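Local coordinates for protein homoserine dehydrogenase (Thermoplasma acidophilum, PDB 3ING) that probably catalyses the NADPH-dependent reduction of aspartate semialdehyde to homoserine, a shared step of threonine and methionine biosynthesis, at residues 250-255 with 269-274. Sequence-based numbering, arbitrary orientation.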
loop_
_atom_site.group_PDB
_atom_site.type_symbol
_atom_site.label_atom_id
_atom_site.label_comp_id
_atom_site.label_asym_id
_atom_site.label_seq_id
_atom_site.Cartn_x
_atom_site.Cartn_y
_atom_site.Cartn_z
ATOM N N ARG A 250 -7.177 -19.892 13.211
ATOM C CA ARG A 250 -7.661 -18.693 12.560
ATOM C C ARG A 250 -8.499 -19.087 11.344
ATOM O O ARG A 250 -8.263 -20.142 10.705
ATOM C CB ARG A 250 -6.509 -17.833 12.094
ATOM C CG ARG A 250 -5.499 -17.422 13.153
ATOM C CD ARG A 250 -6.030 -16.360 14.094
ATOM N NE ARG A 250 -4.930 -15.916 14.948
ATOM C CZ ARG A 250 -4.544 -16.541 16.046
ATOM N NH1 ARG A 250 -5.154 -17.642 16.466
ATOM N NH2 ARG A 250 -3.566 -16.044 16.759
ATOM N N LEU A 251 -9.476 -18.238 11.026
ATOM C CA LEU A 251 -10.273 -18.385 9.815
ATOM C C LEU A 251 -9.525 -17.608 8.725
ATOM O O LEU A 251 -9.535 -16.371 8.663
ATOM C CB LEU A 251 -11.709 -17.884 10.030
ATOM C CG LEU A 251 -12.759 -18.136 8.930
ATOM C CD1 LEU A 251 -12.604 -17.218 7.728
ATOM C CD2 LEU A 251 -12.775 -19.629 8.496
ATOM N N VAL A 252 -8.859 -18.356 7.865
ATOM C CA VAL A 252 -8.014 -17.786 6.828
ATOM C C VAL A 252 -8.699 -17.877 5.474
ATOM O O VAL A 252 -9.247 -18.914 5.105
ATOM C CB VAL A 252 -6.653 -18.549 6.755
ATOM C CG1 VAL A 252 -5.774 -18.027 5.621
ATOM C CG2 VAL A 252 -5.893 -18.459 8.134
ATOM N N THR A 253 -8.664 -16.768 4.757
ATOM C CA THR A 253 -9.215 -16.657 3.424
ATOM C C THR A 253 -8.055 -16.684 2.431
ATOM O O THR A 253 -7.132 -15.832 2.495
ATOM C CB THR A 253 -10.024 -15.368 3.243
ATOM O OG1 THR A 253 -11.119 -15.340 4.168
ATOM C CG2 THR A 253 -10.594 -15.269 1.811
ATOM N N GLU A 254 -8.105 -17.664 1.527
ATOM C CA GLU A 254 -7.090 -17.836 0.465
ATOM C C GLU A 254 -7.666 -17.771 -0.971
ATOM O O GLU A 254 -8.758 -18.313 -1.275
ATOM C CB GLU A 254 -6.397 -19.172 0.612
ATOM C CG GLU A 254 -5.902 -19.509 2.012
ATOM C CD GLU A 254 -5.383 -20.936 2.102
ATOM O OE1 GLU A 254 -6.220 -21.890 2.066
ATOM O OE2 GLU A 254 -4.145 -21.082 2.197
ATOM N N VAL A 255 -6.896 -17.159 -1.855
ATOM C CA VAL A 255 -7.237 -17.034 -3.260
ATOM C C VAL A 255 -5.976 -17.348 -4.023
ATOM O O VAL A 255 -4.900 -16.772 -3.776
ATOM C CB VAL A 255 -7.791 -15.640 -3.584
ATOM C CG1 VAL A 255 -7.935 -15.461 -5.072
ATOM C CG2 VAL A 255 -9.170 -15.429 -2.882
ATOM N N ILE A 269 -7.711 -22.827 10.093
ATOM C CA ILE A 269 -6.396 -23.410 10.006
ATOM C C ILE A 269 -5.619 -23.178 11.301
ATOM O O ILE A 269 -5.673 -22.091 11.874
ATOM C CB ILE A 269 -5.538 -22.740 8.908
ATOM C CG1 ILE A 269 -6.278 -22.607 7.585
ATOM C CG2 ILE A 269 -4.284 -23.550 8.665
ATOM C CD1 ILE A 269 -5.391 -22.040 6.475
ATOM N N SER A 270 -4.849 -24.175 11.721
ATOM C CA SER A 270 -3.938 -24.024 12.850
ATOM C C SER A 270 -2.609 -23.568 12.295
ATOM O O SER A 270 -1.878 -24.349 11.689
ATOM C CB SER A 270 -3.757 -25.336 13.603
ATOM O OG SER A 270 -4.960 -25.687 14.244
ATOM N N LEU A 271 -2.288 -22.308 12.536
ATOM C CA LEU A 271 -1.111 -21.701 11.940
ATOM C C LEU A 271 0.177 -22.018 12.677
ATOM O O LEU A 271 0.191 -22.196 13.894
ATOM C CB LEU A 271 -1.288 -20.184 11.894
ATOM C CG LEU A 271 -2.476 -19.679 11.069
ATOM C CD1 LEU A 271 -2.610 -18.175 11.198
ATOM C CD2 LEU A 271 -2.333 -20.091 9.588
ATOM N N ASN A 272 1.250 -22.101 11.891
ATOM C CA ASN A 272 2.600 -22.243 12.385
ATOM C C ASN A 272 3.025 -20.956 13.039
ATOM O O ASN A 272 2.595 -19.872 12.631
ATOM C CB ASN A 272 3.546 -22.584 11.219
ATOM C CG ASN A 272 5.016 -22.334 11.545
ATOM O OD1 ASN A 272 5.663 -21.459 10.937
ATOM N ND2 ASN A 272 5.553 -23.093 12.504
ATOM N N LYS A 273 3.894 -21.096 14.042
ATOM C CA LYS A 273 4.400 -19.991 14.827
ATOM C C LYS A 273 5.038 -18.923 13.978
ATOM O O LYS A 273 4.898 -17.758 14.274
ATOM C CB LYS A 273 5.434 -20.498 15.861
ATOM N N ASP A 274 5.743 -19.313 12.926
ATOM C CA ASP A 274 6.444 -18.352 12.075
ATOM C C ASP A 274 5.630 -17.810 10.888
ATOM O O ASP A 274 6.155 -17.085 10.055
ATOM C CB ASP A 274 7.746 -18.984 11.586
ATOM C CG ASP A 274 8.635 -19.407 12.746
ATOM O OD1 ASP A 274 8.835 -18.568 13.663
ATOM O OD2 ASP A 274 9.112 -20.574 12.754
#
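R250 and I269 face each other as a hydrogen-bonded antiparallel pair near the open end of a β-hairpin, whose strand 261-270 is the outermost of the five-stranded antiparallel sheet within this chain and 249-258 its neighbour. Two backbone bonds tie the pair: R250 N gives to I269 O at 3.0 Å and I269 N returns a bond to R250 O at 2.8 Å.

The apolar contacts gather on the sheet face that carries R250, V252 and I269. I269 sets CG1 anti to its own carbonyl carbon (chi1 -48°) and then extends, which brings CD1 across V252 at roughly a right angle, 3.7 Å from V252 CB. Beyond the last strand residues, L271 spreads its two methyls over the same face: CD2 meets V252 CG2 tip to tip at 4.2 Å, while CD1 goes to the arginine.

Farther along the same face, E254 turns its OE1 to a salt bridge with NE of R267 on the partner strand. The chain of R250 bends at chi2 (-74°), which takes the guanidinium away from L271, and NH1 hydrogen-bonds A247 O. Nearer the backbone, the aliphatic CG of R250 lies 3.6 Å from L271 CD1.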